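Local coordinates for protein condensin complex subunit 3 (Schizosaccharomyces pombe, PDB 5OQR) that serves as a regulatory subunit of the condensin complex, which is required to convert interphase chromatin into condensed, mitotic-like chromosomes, at residues A314-N318 / Y368-Q373; L306-L312 / F361-L366. All blocks are in the same frame, centred on the assembly; numbering follows the deposited sequence.

Interaction 1: residues A314-N318 / Y368-Q373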
loop_
_atom_site.group_PDB
_atom_site.type_symbol
_atom_site.label_atom_id
_atom_site.label_comp_id
_atom_site.label_asym_id
_atom_site.label_seq_id
_atom_site.Cartn_x
_atom_site.Cartn_y
_atom_site.Cartn_z
ATOM N N ALA A 314 7.590 -26.965 -5.272
ATOM C CA ALA A 314 7.929 -27.387 -6.626
ATOM C C ALA A 314 7.301 -26.461 -7.661
ATOM O O ALA A 314 7.948 -26.096 -8.648
ATOM C CB ALA A 314 7.482 -28.831 -6.850
ATOM N N ARG A 315 6.044 -26.069 -7.451
ATOM C CA ARG A 315 5.376 -25.183 -8.399
ATOM C C ARG A 315 6.061 -23.824 -8.457
ATOM O O ARG A 315 6.146 -23.209 -9.526
ATOM C CB ARG A 315 3.902 -25.038 -8.019
ATOM C CG ARG A 315 3.176 -23.879 -8.693
ATOM C CD ARG A 315 3.208 -22.623 -7.828
ATOM N NE ARG A 315 2.420 -21.535 -8.402
ATOM C CZ ARG A 315 1.232 -21.132 -7.962
ATOM N NH1 ARG A 315 0.613 -20.134 -8.571
ATOM N NH2 ARG A 315 0.656 -21.711 -6.917
ATOM N N THR A 316 6.546 -23.331 -7.315
ATOM C CA THR A 316 7.235 -22.045 -7.299
ATOM C C THR A 316 8.632 -22.163 -7.894
ATOM O O THR A 316 9.060 -21.295 -8.663
ATOM C CB THR A 316 7.308 -21.504 -5.871
ATOM O OG1 THR A 316 5.999 -21.501 -5.288
ATOM C CG2 THR A 316 7.854 -20.082 -5.869
ATOM N N PHE A 317 9.360 -23.222 -7.537
ATOM C CA PHE A 317 10.664 -23.478 -8.137
ATOM C C PHE A 317 10.555 -23.526 -9.655
ATOM O O PHE A 317 11.355 -22.914 -10.371
ATOM C CB PHE A 317 11.231 -24.787 -7.583
ATOM C CG PHE A 317 12.437 -25.295 -8.318
ATOM C CD1 PHE A 317 13.710 -24.944 -7.912
ATOM C CD2 PHE A 317 12.297 -26.140 -9.405
ATOM C CE1 PHE A 317 14.818 -25.415 -8.581
ATOM C CE2 PHE A 317 13.403 -26.612 -10.079
ATOM C CZ PHE A 317 14.664 -26.251 -9.665
ATOM N N ASN A 318 9.560 -24.253 -10.162
ATOM C CA ASN A 318 9.326 -24.301 -11.600
ATOM C C ASN A 318 8.964 -22.921 -12.138
ATOM O O ASN A 318 9.372 -22.550 -13.244
ATOM C CB ASN A 318 8.221 -25.315 -11.903
ATOM C CG ASN A 318 7.939 -25.456 -13.381
ATOM O OD1 ASN A 318 8.761 -25.970 -14.133
ATOM N ND2 ASN A 318 6.762 -25.015 -13.804
ATOM N N TYR A 368 -0.842 -26.174 -12.104
ATOM C CA TYR A 368 -0.073 -24.979 -12.435
ATOM C C TYR A 368 1.229 -25.343 -13.131
ATOM O O TYR A 368 1.619 -24.697 -14.110
ATOM C CB TYR A 368 0.212 -24.164 -11.171
ATOM C CG TYR A 368 -0.917 -23.252 -10.752
ATOM C CD1 TYR A 368 -1.484 -22.360 -11.649
ATOM C CD2 TYR A 368 -1.418 -23.284 -9.460
ATOM C CE1 TYR A 368 -2.515 -21.525 -11.274
ATOM C CE2 TYR A 368 -2.450 -22.457 -9.074
ATOM C CZ TYR A 368 -2.994 -21.578 -9.985
ATOM O OH TYR A 368 -4.024 -20.749 -9.607
ATOM N N ILE A 369 1.921 -26.367 -12.635
ATOM C CA ILE A 369 3.121 -26.843 -13.314
ATOM C C ILE A 369 2.783 -27.291 -14.726
ATOM O O ILE A 369 3.540 -27.040 -15.670
ATOM C CB ILE A 369 3.782 -27.973 -12.505
ATOM C CG1 ILE A 369 4.204 -27.460 -11.127
ATOM C CG2 ILE A 369 4.991 -28.527 -13.247
ATOM C CD1 ILE A 369 4.565 -28.549 -10.148
ATOM N N GLY A 370 1.638 -27.950 -14.896
ATOM C CA GLY A 370 1.263 -28.434 -16.212
ATOM C C GLY A 370 0.906 -27.313 -17.166
ATOM O O GLY A 370 1.241 -27.365 -18.351
ATOM N N LEU A 371 0.217 -26.286 -16.667
ATOM C CA LEU A 371 -0.092 -25.125 -17.492
ATOM C C LEU A 371 1.162 -24.401 -17.956
ATOM O O LEU A 371 1.121 -23.706 -18.977
ATOM C CB LEU A 371 -0.994 -24.163 -16.719
ATOM C CG LEU A 371 -2.463 -24.578 -16.625
ATOM C CD1 LEU A 371 -3.158 -23.862 -15.485
ATOM C CD2 LEU A 371 -3.175 -24.297 -17.931
ATOM N N SER A 372 2.277 -24.549 -17.242
ATOM C CA SER A 372 3.502 -23.852 -17.611
ATOM C C SER A 372 4.254 -24.555 -18.732
ATOM O O SER A 372 4.982 -23.901 -19.487
ATOM C CB SER A 372 4.411 -23.718 -16.392
ATOM O OG SER A 372 4.920 -24.978 -16.001
ATOM N N GLN A 373 4.099 -25.869 -18.858
ATOM C CA GLN A 373 4.870 -26.625 -19.834
ATOM C C GLN A 373 4.435 -26.274 -21.251
ATOM O O GLN A 373 3.251 -26.065 -21.519
ATOM C CB GLN A 373 4.694 -28.128 -19.615
ATOM C CG GLN A 373 4.780 -28.602 -18.173
ATOM C CD GLN A 373 6.165 -28.445 -17.579
ATOM O OE1 GLN A 373 6.817 -27.413 -17.742
ATOM N NE2 GLN A 373 6.627 -29.480 -16.887
#

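Interaction 2: residues L306-L312 / F361-L366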
loop_
_atom_site.group_PDB
_atom_site.type_symbol
_atom_site.label_atom_id
_atom_site.label_comp_id
_atom_site.label_asym_id
_atom_site.label_seq_id
_atom_site.Cartn_x
_atom_site.Cartn_y
_atom_site.Cartn_z
ATOM N N LEU A 306 3.924 -36.143 -1.652
ATOM C CA LEU A 306 3.688 -34.710 -1.738
ATOM C C LEU A 306 2.847 -34.214 -0.569
ATOM O O LEU A 306 1.956 -34.904 -0.069
ATOM C CB LEU A 306 2.993 -34.361 -3.054
ATOM C CG LEU A 306 3.879 -34.318 -4.299
ATOM C CD1 LEU A 306 3.030 -34.209 -5.550
ATOM C CD2 LEU A 306 4.863 -33.162 -4.231
ATOM N N THR A 307 3.147 -32.998 -0.135
ATOM C CA THR A 307 2.386 -32.282 0.875
ATOM C C THR A 307 1.947 -30.942 0.294
ATOM O O THR A 307 2.308 -30.579 -0.827
ATOM C CB THR A 307 3.207 -32.075 2.152
ATOM O OG1 THR A 307 4.207 -31.074 1.929
ATOM C CG2 THR A 307 3.878 -33.369 2.581
ATOM N N ALA A 308 1.156 -30.201 1.067
ATOM C CA ALA A 308 0.762 -28.863 0.641
ATOM C C ALA A 308 1.984 -27.972 0.466
ATOM O O ALA A 308 2.124 -27.278 -0.547
ATOM C CB ALA A 308 -0.212 -28.257 1.648
ATOM N N GLU A 309 2.889 -27.988 1.445
ATOM C CA GLU A 309 4.095 -27.172 1.357
ATOM C C GLU A 309 5.059 -27.733 0.323
ATOM O O GLU A 309 5.662 -26.979 -0.448
ATOM C CB GLU A 309 4.774 -27.087 2.723
ATOM C CG GLU A 309 3.909 -26.497 3.824
ATOM C CD GLU A 309 2.937 -27.503 4.421
ATOM O OE1 GLU A 309 2.924 -28.664 3.960
ATOM O OE2 GLU A 309 2.186 -27.133 5.349
ATOM N N SER A 310 5.216 -29.057 0.297
ATOM C CA SER A 310 6.125 -29.681 -0.656
ATOM C C SER A 310 5.687 -29.416 -2.090
ATOM O O SER A 310 6.521 -29.147 -2.961
ATOM C CB SER A 310 6.201 -31.181 -0.373
ATOM O OG SER A 310 6.505 -31.918 -1.541
ATOM N N SER A 311 4.380 -29.471 -2.354
ATOM C CA SER A 311 3.897 -29.263 -3.716
ATOM C C SER A 311 4.001 -27.797 -4.120
ATOM O O SER A 311 4.319 -27.487 -5.272
ATOM C CB SER A 311 2.456 -29.753 -3.841
ATOM O OG SER A 311 1.578 -28.971 -3.053
ATOM N N LEU A 312 3.732 -26.884 -3.186
ATOM C CA LEU A 312 3.855 -25.463 -3.488
ATOM C C LEU A 312 5.297 -25.096 -3.806
ATOM O O LEU A 312 5.555 -24.248 -4.667
ATOM C CB LEU A 312 3.344 -24.632 -2.314
ATOM C CG LEU A 312 3.353 -23.116 -2.520
ATOM C CD1 LEU A 312 2.266 -22.704 -3.487
ATOM C CD2 LEU A 312 3.185 -22.413 -1.200
ATOM N N PHE A 361 -5.249 -28.824 -2.755
ATOM C CA PHE A 361 -4.150 -27.878 -2.896
ATOM C C PHE A 361 -2.999 -28.483 -3.687
ATOM O O PHE A 361 -2.403 -27.810 -4.535
ATOM C CB PHE A 361 -3.681 -27.428 -1.513
ATOM C CG PHE A 361 -2.670 -26.322 -1.545
ATOM C CD1 PHE A 361 -3.050 -25.026 -1.853
ATOM C CD2 PHE A 361 -1.340 -26.571 -1.258
ATOM C CE1 PHE A 361 -2.124 -24.007 -1.882
ATOM C CE2 PHE A 361 -0.409 -25.554 -1.284
ATOM C CZ PHE A 361 -0.801 -24.270 -1.597
ATOM N N ILE A 362 -2.676 -29.752 -3.428
ATOM C CA ILE A 362 -1.589 -30.413 -4.148
ATOM C C ILE A 362 -1.916 -30.507 -5.632
ATOM O O ILE A 362 -1.092 -30.176 -6.490
ATOM C CB ILE A 362 -1.317 -31.801 -3.540
ATOM C CG1 ILE A 362 -0.817 -31.658 -2.103
ATOM C CG2 ILE A 362 -0.297 -32.571 -4.374
ATOM C CD1 ILE A 362 -0.836 -32.945 -1.313
ATOM N N ILE A 363 -3.122 -30.977 -5.956
ATOM C CA ILE A 363 -3.532 -31.074 -7.356
ATOM C C ILE A 363 -3.481 -29.702 -8.014
ATOM O O ILE A 363 -3.057 -29.565 -9.166
ATOM C CB ILE A 363 -4.934 -31.705 -7.453
ATOM C CG1 ILE A 363 -4.880 -33.169 -7.009
ATOM C CG2 ILE A 363 -5.485 -31.604 -8.877
ATOM C CD1 ILE A 363 -6.236 -33.790 -6.758
ATOM N N GLU A 364 -3.914 -28.669 -7.291
ATOM C CA GLU A 364 -3.837 -27.305 -7.803
ATOM C C GLU A 364 -2.416 -26.962 -8.237
ATOM O O GLU A 364 -2.197 -26.439 -9.334
ATOM C CB GLU A 364 -4.326 -26.336 -6.730
ATOM C CG GLU A 364 -4.446 -24.900 -7.181
ATOM C CD GLU A 364 -5.048 -24.016 -6.107
ATOM O OE1 GLU A 364 -4.618 -22.849 -5.976
ATOM O OE2 GLU A 364 -5.945 -24.495 -5.384
ATOM N N GLN A 365 -1.434 -27.265 -7.390
ATOM C CA GLN A 365 -0.048 -26.960 -7.727
ATOM C C GLN A 365 0.410 -27.738 -8.953
ATOM O O GLN A 365 1.132 -27.201 -9.802
ATOM C CB GLN A 365 0.858 -27.259 -6.531
ATOM C CG GLN A 365 0.504 -26.483 -5.271
ATOM C CD GLN A 365 0.240 -25.015 -5.547
ATOM O OE1 GLN A 365 0.978 -24.369 -6.286
ATOM N NE2 GLN A 365 -0.829 -24.485 -4.965
ATOM N N LEU A 366 0.003 -29.004 -9.070
ATOM C CA LEU A 366 0.431 -29.812 -10.205
ATOM C C LEU A 366 -0.170 -29.299 -11.506
ATOM O O LEU A 366 0.484 -29.326 -12.554
ATOM C CB LEU A 366 0.052 -31.276 -9.978
ATOM C CG LEU A 366 0.715 -31.978 -8.790
ATOM C CD1 LEU A 366 0.241 -33.417 -8.703
ATOM C CD2 LEU A 366 2.231 -31.924 -8.892
#

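Interaction 1: residues A314-N318 / Y368-Q373
Arg315 and Ile369 mark the nearest backbone approach, their CA atoms 5.7 Å apart, where helix segments 314-318 and 368-372 run near-parallel, with axes at 22° and 9.8 Å apart at their closest. Arg315, side by side with Tyr368, sets CG anti to the backbone N and bends at chi2, which lays the guanidinium flat over one face of the ring. The planes are 23° apart and Arg315 CZ is 4.2 Å from the Tyr368 ring centroid: an off-centre cation-pi stack with NH1 over the ring centre. A salt bridge from NE to Glu319 and a hydrogen bond from NH2 to Gln365 help fix the rotation of the guanidinium. Ile369 packs its CG1 against Arg315 CA at 3.7 Å. Farther along, Asn318 ND2 donates to Ser372 OG (2.9 Å) almost in its own amide plane, but the N-H...O angle of 141° shows a bent bond. Ser372 OG also faces Ile369 O, at a modelled distance too short to trust. With an alanine here, the Asn318 amide would probably lose its acceptor and be freer to turn. Beyond the pair, helix 399-412 packs on Tyr368 through Leu404, helix 275-288 on Thr316, and helix 327-330 on Asn318 through Leu330.

Interaction 2: residues L306-L312 / F361-L366
Phe361 and Gln365 reach helix 308-312 by different torsions: Phe361 holds CG anti to its backbone nitrogen (chi1 -173°), which swings the ring to Ala308, whereas Gln365 bends at chi2 and folds its amide toward Leu312. The ring meets Ala308 twice. Ala308 CB touches Phe361 CD2 at 3.5 Å, and the carbonyl oxygen of Ala308 lies near the ring plane at its edge, beside CE2. Leu312 closes on the same ring through CD1, 3.9 Å from Phe361 CZ, while the NE2 end of Gln365 stands over one ring face, displaced toward the rim. That methyl of Leu312 also touches the Gln365 amide, with CD1 3.5 Å from OE1, an oxygen that accepts a hydrogen bond from Arg315. One residue along from Phe361, Ile362 packs with CG1 on Thr307 O at 3.5 Å and CG2 on Leu306 CD1 at 3.9 Å. Leu306 and Leu366 meet tip to tip, CD1 to CD2. Ser311 OG faces both Ile362 CA and Gln365 CG, and both Thr307 O and Ala308 O of its own helix turn are within hydrogen-bonding range of this buried hydroxyl. Thr307 is the N-cap, its OG1 accepting from Ser310 N (2.8 Å, 160°), while Glu358 accepts from Ala308 N. Almost all the touching residues are buried. The local axes of 308-312 and 361-366 run 6° from parallel, 8.7 Å apart at their closest, with Phe361, Ile362 and Gln365 set against Ala308, Ser311 and the leucines, which fits the side-by-side packing of helices in an alpha-solenoid built of HEAT repeats.

How the interactions relate
Interactions 1 and 2 are successive levels of one interface between helices 308-324 and 356-372, their centres about 11 Å apart. Interaction 2 lies at the start of helix 308-324; interaction 1 follows in the C-terminal direction, at the middle of that helix and the end of helix 356-372. Local axis separation goes from 8.7 to 9.8 Å and the angle from 6° to 22°, consistent with a change of direction along one or both helices. Buried area falls from 399 to 293 Å², and a largely apolar, buried level gives way to a partly exposed one with a cation-pi stack. The direct join is Arg315 NH2 to Gln365 OE1, 2.8 Å, a probable hydrogen bond tying guanidinium to amide.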